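Local coordinates for DNA processing protein DprA (PDB 3UQZ) that binds single-stranded DNA cooperatively, protects it from nucleases and helps load RecA onto it during natural transformation, at residues 112-117 and 253-258; 123-128 and 220-225; 229-234 and 259-264. All blocks are in the same frame, centred on the assembly; numbering follows the deposited sequence.

Contact 1. Residues 112-117 and 253-258; sequences VGSRAC and DGLSDG. With SO4 (sulfate ion), chain D.
L255 meets S114 and A116 through a single methyl. Its CD2 lies 4.1 Å from the backbone O of A116 and 4.2 Å from S114 OG; both oxygens lie on the same side of this methyl, which abuts the turn that leaves strand 108-113. With chi1 near -85°, L255 has CG anti to its own carbonyl carbon, which turns the branched end toward this turn. S114 points its CB back toward the leucine and holds OG anti to the backbone N (chi1 -159°), which leaves OG at the periphery of the leucine methyl. The contact is small, burying about 85 Å² in all. Its closed side lies toward the sheet. S114 is buried and also packs on K225, while L255 rests on E223 as well.

The other side is loose. A116 and R115 are exposed, and R115 turns to the sulfate, an ion probably taken up from the crystallisation liquor. The backbone N of R115 donates a fairly straight hydrogen bond of 2.9 Å to O4 of the ion, with an N-H...O angle of 158°. The arginine chain bends at chi2 and runs beside the ion, CD coming within 3.4 Å of O1. The guanidinium reaches over obliquely and more distantly, its NH1 3.8 Å from the same O1. R208 comes close to this guanidinium, adding a second positive charge to the neighbourhood.

Chemically, the leucine side is loose van der Waals contact of a methyl with two oxygens, whereas the outer side grips an anion through one peptide N-H with a cationic side chain alongside. Such a site could receive a backbone phosphate of single-stranded DNA, consistent with the activity of the protein.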
loop_
_atom_site.group_PDB
_atom_site.type_symbol
_atom_site.label_atom_id
_atom_site.label_comp_id
_atom_site.label_asym_id
_atom_site.label_seq_id
_atom_site.Cartn_x
_atom_site.Cartn_y
_atom_site.Cartn_z
ATOM N N VAL A 112 -4.819 4.599 15.591
ATOM C CA VAL A 112 -4.091 3.564 16.342
ATOM C C VAL A 112 -2.685 3.365 15.782
ATOM O O VAL A 112 -2.434 3.685 14.620
ATOM C CB VAL A 112 -4.876 2.212 16.507
ATOM C CG1 VAL A 112 -6.166 2.400 17.289
ATOM C CG2 VAL A 112 -5.154 1.532 15.180
ATOM N N GLY A 113 -1.794 2.836 16.611
ATOM C CA GLY A 113 -0.422 2.563 16.210
ATOM C C GLY A 113 0.547 2.258 17.327
ATOM O O GLY A 113 0.184 2.247 18.502
ATOM N N SER A 114 1.804 2.037 16.943
ATOM C CA SER A 114 2.938 1.665 17.792
ATOM C C SER A 114 3.098 2.504 19.045
ATOM O O SER A 114 3.063 3.733 18.973
ATOM C CB SER A 114 4.234 1.695 16.986
ATOM O OG SER A 114 5.257 0.915 17.583
ATOM N N ARG A 115 3.289 1.826 20.188
ATOM C CA ARG A 115 3.548 2.423 21.503
ATOM C C ARG A 115 4.973 3.021 21.454
ATOM O O ARG A 115 5.213 4.091 22.003
ATOM C CB ARG A 115 3.429 1.363 22.631
ATOM C CG ARG A 115 2.214 1.486 23.558
ATOM C CD ARG A 115 0.940 0.752 23.079
ATOM N NE ARG A 115 0.023 0.461 24.194
ATOM C CZ ARG A 115 -1.296 0.251 24.109
ATOM N NH1 ARG A 115 -1.917 0.310 22.940
ATOM N NH2 ARG A 115 -1.998 -0.009 25.194
ATOM N N ALA A 116 5.897 2.344 20.741
ATOM C CA ALA A 116 7.291 2.746 20.536
ATOM C C ALA A 116 7.492 3.097 19.054
ATOM O O ALA A 116 8.218 2.419 18.321
ATOM C CB ALA A 116 8.230 1.616 20.956
ATOM N N CYS A 117 6.806 4.138 18.602
ATOM C CA CYS A 117 6.889 4.566 17.215
ATOM C C CYS A 117 8.163 5.386 16.966
ATOM O O CYS A 117 8.857 5.769 17.908
ATOM C CB CYS A 117 5.637 5.353 16.835
ATOM S SG CYS A 117 5.564 7.012 17.557
ATOM N N ASP A 253 12.369 -1.178 8.096
ATOM C CA ASP A 253 12.166 -1.058 9.563
ATOM C C ASP A 253 11.448 -2.178 10.277
ATOM O O ASP A 253 11.742 -2.418 11.450
ATOM C CB ASP A 253 11.335 0.186 9.926
ATOM C CG ASP A 253 11.872 1.528 9.528
ATOM O OD1 ASP A 253 13.086 1.752 9.699
ATOM O OD2 ASP A 253 11.053 2.418 9.223
ATOM N N GLY A 254 10.391 -2.707 9.670
ATOM C CA GLY A 254 9.533 -3.690 10.325
ATOM C C GLY A 254 8.376 -3.010 11.044
ATOM O O GLY A 254 7.388 -3.658 11.413
ATOM N N LEU A 255 8.491 -1.679 11.221
ATOM C CA LEU A 255 7.521 -0.809 11.869
ATOM C C LEU A 255 6.177 -0.717 11.159
ATOM O O LEU A 255 5.162 -0.658 11.843
ATOM C CB LEU A 255 8.105 0.601 12.035
ATOM C CG LEU A 255 8.959 0.840 13.271
ATOM C CD1 LEU A 255 9.821 2.051 13.079
ATOM C CD2 LEU A 255 8.096 1.003 14.520
ATOM N N SER A 256 6.153 -0.670 9.811
ATOM C CA SER A 256 4.898 -0.537 9.060
ATOM C C SER A 256 4.400 -1.829 8.400
ATOM O O SER A 256 3.531 -1.768 7.530
ATOM C CB SER A 256 4.998 0.597 8.045
ATOM O OG SER A 256 5.115 1.855 8.687
ATOM N N ASP A 257 4.915 -2.992 8.844
ATOM C CA ASP A 257 4.574 -4.307 8.299
ATOM C C ASP A 257 3.096 -4.639 8.400
ATOM O O ASP A 257 2.543 -5.238 7.481
ATOM C CB ASP A 257 5.427 -5.422 8.942
ATOM C CG ASP A 257 6.912 -5.468 8.581
ATOM O OD1 ASP A 257 7.387 -4.557 7.855
ATOM O OD2 ASP A 257 7.609 -6.403 9.052
ATOM N N GLY A 258 2.480 -4.258 9.513
ATOM C CA GLY A 258 1.065 -4.489 9.780
ATOM C C GLY A 258 0.168 -3.654 8.893
ATOM O O GLY A 258 -0.852 -4.148 8.414
HETATM S S SO4 D . 1.502 -1.931 19.970
HETATM O O1 SO4 D . 0.409 -1.891 20.934
HETATM O O2 SO4 D . 2.087 -3.285 19.949
HETATM O O3 SO4 D . 0.983 -1.591 18.645
HETATM O O4 SO4 D . 2.528 -0.970 20.348
#

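Contact 2. Residues 123-128 and 220-225; sequences KSVEKV and IVAEAK
V125 and A222 touch with no planar side chain between them. The carboxylate of E223 stands to one side of the contact: its OE2 is hydrogen-bonded to S118 OG, and C117 packs against the side chain. Helix 119-130 covers one face of the sheet, at strand 218-222.

The closest apolar pair is V125 CG2 and A222 CB, 3.4 Å apart. In V125 the first torsion (chi1 171°) sets CG1 anti to the backbone N and leaves CG2 to meet the alanine methyl. The two CA atoms lie 6.8 Å apart. One helical turn on, V128 points at the strand and its CG1 approaches CD1 of I220 at 4.3 Å. Between the two contacting strand residues, V221 faces away, to the sheet's other side. V125 also packs on V111 and I146, and V128 on I247, so the buried layer extends beyond the strand. I251 and L252 of the second subunit pack on the same helix. Helix packing on the parallel part of a sheet, with small and branched apolar residues at the interface, is the arrangement of a Rossmann-like alpha/beta/alpha fold.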
loop_
_atom_site.group_PDB
_atom_site.type_symbol
_atom_site.label_atom_id
_atom_site.label_comp_id
_atom_site.label_asym_id
_atom_site.label_seq_id
_atom_site.Cartn_x
_atom_site.Cartn_y
_atom_site.Cartn_z
ATOM N N LYS A 123 5.178 12.136 12.726
ATOM C CA LYS A 123 5.012 13.237 11.762
ATOM C C LYS A 123 3.990 12.868 10.670
ATOM O O LYS A 123 3.286 13.749 10.169
ATOM C CB LYS A 123 6.357 13.666 11.140
ATOM C CG LYS A 123 7.367 14.296 12.100
ATOM C CD LYS A 123 7.383 15.818 12.067
ATOM C CE LYS A 123 7.983 16.387 13.332
ATOM N NZ LYS A 123 7.668 17.829 13.483
ATOM N N SER A 124 3.896 11.559 10.334
ATOM C CA SER A 124 2.955 11.017 9.346
ATOM C C SER A 124 1.526 11.203 9.846
ATOM O O SER A 124 0.674 11.668 9.093
ATOM C CB SER A 124 3.218 9.532 9.101
ATOM O OG SER A 124 4.569 9.301 8.746
ATOM N N VAL A 125 1.281 10.861 11.126
ATOM C CA VAL A 125 -0.019 10.979 11.799
ATOM C C VAL A 125 -0.428 12.450 11.858
ATOM O O VAL A 125 -1.558 12.786 11.495
ATOM C CB VAL A 125 0.021 10.307 13.195
ATOM C CG1 VAL A 125 -1.231 10.597 13.998
ATOM C CG2 VAL A 125 0.208 8.812 13.064
ATOM N N GLU A 126 0.514 13.326 12.266
ATOM C CA GLU A 126 0.320 14.775 12.355
ATOM C C GLU A 126 -0.089 15.375 11.004
ATOM O O GLU A 126 -1.015 16.185 10.963
ATOM C CB GLU A 126 1.577 15.449 12.919
ATOM C CG GLU A 126 1.400 16.930 13.204
ATOM C CD GLU A 126 2.645 17.709 13.584
ATOM O OE1 GLU A 126 3.759 17.335 13.147
ATOM O OE2 GLU A 126 2.496 18.725 14.302
ATOM N N LYS A 127 0.576 14.949 9.910
ATOM C CA LYS A 127 0.315 15.407 8.545
ATOM C C LYS A 127 -1.096 14.991 8.095
ATOM O O LYS A 127 -1.843 15.844 7.607
ATOM C CB LYS A 127 1.399 14.883 7.580
ATOM C CG LYS A 127 1.301 15.417 6.150
ATOM C CD LYS A 127 2.338 14.768 5.247
ATOM C CE LYS A 127 2.219 15.172 3.796
ATOM N NZ LYS A 127 1.168 14.391 3.094
ATOM N N VAL A 128 -1.460 13.699 8.276
ATOM C CA VAL A 128 -2.786 13.168 7.939
ATOM C C VAL A 128 -3.894 13.903 8.738
ATOM O O VAL A 128 -4.884 14.320 8.139
ATOM C CB VAL A 128 -2.870 11.618 8.062
ATOM C CG1 VAL A 128 -4.291 11.099 7.799
ATOM C CG2 VAL A 128 -1.873 10.944 7.123
ATOM N N ILE A 220 -7.672 4.890 11.480
ATOM C CA ILE A 220 -6.415 5.289 10.849
ATOM C C ILE A 220 -5.271 4.556 11.556
ATOM O O ILE A 220 -5.133 4.670 12.777
ATOM C CB ILE A 220 -6.222 6.834 10.829
ATOM C CG1 ILE A 220 -7.260 7.528 9.918
ATOM C CG2 ILE A 220 -4.781 7.219 10.425
ATOM C CD1 ILE A 220 -7.356 9.063 10.104
ATOM N N VAL A 221 -4.472 3.781 10.782
ATOM C CA VAL A 221 -3.297 3.045 11.276
ATOM C C VAL A 221 -2.016 3.696 10.814
ATOM O O VAL A 221 -1.918 4.146 9.673
ATOM C CB VAL A 221 -3.231 1.542 10.933
ATOM C CG1 VAL A 221 -3.007 0.700 12.181
ATOM C CG2 VAL A 221 -4.409 1.069 10.096
ATOM N N ALA A 222 -1.015 3.669 11.684
ATOM C CA ALA A 222 0.317 4.176 11.424
ATOM C C ALA A 222 1.279 3.410 12.287
ATOM O O ALA A 222 1.077 3.287 13.498
ATOM C CB ALA A 222 0.400 5.650 11.747
ATOM N N GLU A 223 2.318 2.871 11.652
ATOM C CA GLU A 223 3.372 2.100 12.296
ATOM C C GLU A 223 2.846 0.932 13.120
ATOM O O GLU A 223 3.159 0.812 14.297
ATOM C CB GLU A 223 4.368 3.000 13.066
ATOM C CG GLU A 223 5.110 3.982 12.168
ATOM C CD GLU A 223 6.496 4.402 12.611
ATOM O OE1 GLU A 223 6.822 4.249 13.812
ATOM O OE2 GLU A 223 7.246 4.929 11.757
ATOM N N ALA A 224 2.053 0.069 12.492
ATOM C CA ALA A 224 1.548 -1.137 13.128
ATOM C C ALA A 224 2.502 -2.263 12.740
ATOM O O ALA A 224 2.809 -2.436 11.559
ATOM C CB ALA A 224 0.132 -1.436 12.659
ATOM N N LYS A 225 3.079 -2.925 13.744
ATOM C CA LYS A 225 4.004 -4.039 13.548
ATOM C C LYS A 225 3.185 -5.298 13.325
ATOM O O LYS A 225 1.971 -5.287 13.533
ATOM C CB LYS A 225 4.896 -4.228 14.782
ATOM C CG LYS A 225 5.981 -3.188 14.908
ATOM C CD LYS A 225 6.564 -3.207 16.283
ATOM C CE LYS A 225 7.166 -1.869 16.598
ATOM N NZ LYS A 225 8.036 -1.935 17.798
#

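Contact 3. Residues 229-234 and 259-264; sequences GSLITC and CHHLIQ
Two crossover helices on one face of the parallel part of the sheet meet here: helix 229-239 links strands 218-222 and 243-246, and helix 257-264 links 243-246 to 268-269. L231 touches L262 and H261, and C234 touches L262. The segments run nearly parallel, 20° apart, with axes 10.8 Å from each other.

L262 fills the groove between L231 and C234. Its CD1 lies 3.7 Å from C234 CB, and its CG is 3.9 Å from L231 CD1. The two leucines slide past each other in opposite directions. L231, with CG anti to the backbone N (chi1 -178°), carries CD1 across to L262 and also to 4.3 Å from CD2 of H261, whose ring it meets obliquely. C234 and L262 both also pack on V221 of the sheet.

Within the first helix, T233 OG1 donates to G229 O at 2.9 Å, from the opposite face of the carbonyl plane to T233 N, so two donors grip that oxygen. Further along the second helix, Q264 NE2 is hydrogen-bonded to L269 O and D275 OD2, both of the second subunit. Neighbouring parallel helices over parallel strands typify consecutive beta-alpha-beta units of a Rossmann-like fold.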
loop_
_atom_site.group_PDB
_atom_site.type_symbol
_atom_site.label_atom_id
_atom_site.label_comp_id
_atom_site.label_asym_id
_atom_site.label_seq_id
_atom_site.Cartn_x
_atom_site.Cartn_y
_atom_site.Cartn_z
ATOM N N GLY A 229 -0.832 -4.905 18.792
ATOM C CA GLY A 229 -2.146 -4.538 19.307
ATOM C C GLY A 229 -2.962 -3.734 18.311
ATOM O O GLY A 229 -4.166 -3.962 18.179
ATOM N N SER A 230 -2.298 -2.806 17.581
ATOM C CA SER A 230 -2.900 -1.929 16.569
ATOM C C SER A 230 -3.485 -2.742 15.411
ATOM O O SER A 230 -4.577 -2.428 14.931
ATOM C CB SER A 230 -1.881 -0.920 16.047
ATOM O OG SER A 230 -0.773 -0.753 16.918
ATOM N N LEU A 231 -2.769 -3.804 14.989
ATOM C CA LEU A 231 -3.182 -4.709 13.917
ATOM C C LEU A 231 -4.440 -5.464 14.314
ATOM O O LEU A 231 -5.370 -5.553 13.512
ATOM C CB LEU A 231 -2.035 -5.678 13.569
ATOM C CG LEU A 231 -2.278 -6.683 12.432
ATOM C CD1 LEU A 231 -2.200 -6.024 11.078
ATOM C CD2 LEU A 231 -1.280 -7.798 12.492
ATOM N N ILE A 232 -4.475 -5.976 15.569
ATOM C CA ILE A 232 -5.609 -6.708 16.154
ATOM C C ILE A 232 -6.874 -5.827 16.159
ATOM O O ILE A 232 -7.938 -6.298 15.753
ATOM C CB ILE A 232 -5.235 -7.318 17.543
ATOM C CG1 ILE A 232 -4.212 -8.474 17.376
ATOM C CG2 ILE A 232 -6.473 -7.810 18.309
ATOM C CD1 ILE A 232 -3.349 -8.807 18.609
ATOM N N THR A 233 -6.730 -4.538 16.543
ATOM C CA THR A 233 -7.796 -3.526 16.565
ATOM C C THR A 233 -8.374 -3.343 15.147
ATOM O O THR A 233 -9.592 -3.304 14.990
ATOM C CB THR A 233 -7.248 -2.203 17.160
ATOM O OG1 THR A 233 -6.687 -2.459 18.447
ATOM C CG2 THR A 233 -8.293 -1.127 17.290
ATOM N N CYS A 234 -7.501 -3.260 14.123
ATOM C CA CYS A 234 -7.871 -3.066 12.715
ATOM C C CYS A 234 -8.518 -4.291 12.100
ATOM O O CYS A 234 -9.495 -4.168 11.353
ATOM C CB CYS A 234 -6.676 -2.597 11.898
ATOM S SG CYS A 234 -6.094 -0.946 12.347
ATOM N N CYS A 259 0.565 -2.380 8.652
ATOM C CA CYS A 259 -0.111 -1.429 7.763
ATOM C C CYS A 259 -0.105 -1.987 6.354
ATOM O O CYS A 259 -1.129 -1.952 5.676
ATOM C CB CYS A 259 0.577 -0.066 7.793
ATOM S SG CYS A 259 0.577 0.747 9.409
ATOM N N HIS A 260 1.066 -2.487 5.915
ATOM C CA HIS A 260 1.292 -3.057 4.592
ATOM C C HIS A 260 0.465 -4.309 4.387
ATOM O O HIS A 260 -0.146 -4.455 3.329
ATOM C CB HIS A 260 2.790 -3.302 4.356
ATOM C CG HIS A 260 3.613 -2.050 4.325
ATOM N ND1 HIS A 260 4.980 -2.092 4.507
ATOM C CD2 HIS A 260 3.236 -0.759 4.143
ATOM C CE1 HIS A 260 5.392 -0.838 4.425
ATOM N NE2 HIS A 260 4.378 0.001 4.214
ATOM N N HIS A 261 0.396 -5.180 5.413
ATOM C CA HIS A 261 -0.401 -6.408 5.396
ATOM C C HIS A 261 -1.891 -6.049 5.253
ATOM O O HIS A 261 -2.585 -6.673 4.451
ATOM C CB HIS A 261 -0.143 -7.233 6.668
ATOM C CG HIS A 261 -1.047 -8.415 6.827
ATOM N ND1 HIS A 261 -0.834 -9.594 6.123
ATOM C CD2 HIS A 261 -2.143 -8.566 7.608
ATOM C CE1 HIS A 261 -1.805 -10.415 6.493
ATOM N NE2 HIS A 261 -2.614 -9.847 7.391
ATOM N N LEU A 262 -2.358 -5.016 6.000
ATOM C CA LEU A 262 -3.742 -4.539 5.974
ATOM C C LEU A 262 -4.141 -4.028 4.588
ATOM O O LEU A 262 -5.228 -4.365 4.114
ATOM C CB LEU A 262 -3.991 -3.461 7.051
ATOM C CG LEU A 262 -4.190 -3.955 8.494
ATOM C CD1 LEU A 262 -3.825 -2.875 9.491
ATOM C CD2 LEU A 262 -5.597 -4.460 8.725
ATOM N N ILE A 263 -3.256 -3.229 3.936
ATOM C CA ILE A 263 -3.467 -2.685 2.584
ATOM C C ILE A 263 -3.611 -3.842 1.584
ATOM O O ILE A 263 -4.521 -3.820 0.753
ATOM C CB ILE A 263 -2.374 -1.659 2.175
ATOM C CG1 ILE A 263 -2.487 -0.384 3.018
ATOM C CG2 ILE A 263 -2.442 -1.330 0.675
ATOM C CD1 ILE A 263 -1.211 0.450 3.098
ATOM N N GLN A 264 -2.747 -4.868 1.707
ATOM C CA GLN A 264 -2.774 -6.061 0.855
ATOM C C GLN A 264 -4.107 -6.785 1.014
ATOM O O GLN A 264 -4.674 -7.239 0.023
ATOM C CB GLN A 264 -1.610 -7.004 1.190
ATOM C CG GLN A 264 -0.250 -6.474 0.752
ATOM C CD GLN A 264 0.911 -7.343 1.187
ATOM O OE1 GLN A 264 0.886 -8.023 2.225
ATOM N NE2 GLN A 264 1.989 -7.278 0.431
#

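Overall arrangement
The three contacts gather about the carboxyl-terminal end of strand 218-222. Contact 2 packs a helix on one face of it, contact 3 lies on the other face, and contact 1 sits at the carboxyl ends of the strands, where the sulfate binds. Centres of contacts 1 and 2 are about 9 Å apart, those of 1 and 3 about 10 Å, and those of 2 and 3 about 12 Å. Probable backbone hydrogen bonds join the first two: V112 N is 2.8 Å from I220 O, and G258 N is 2.8 Å from A224 O. Contacts 1 and 3 share helix 257-264. V221 CG2 approaches C234 SG to 3.5 Å, tying contact 2 to contact 3; both reach the second subunit.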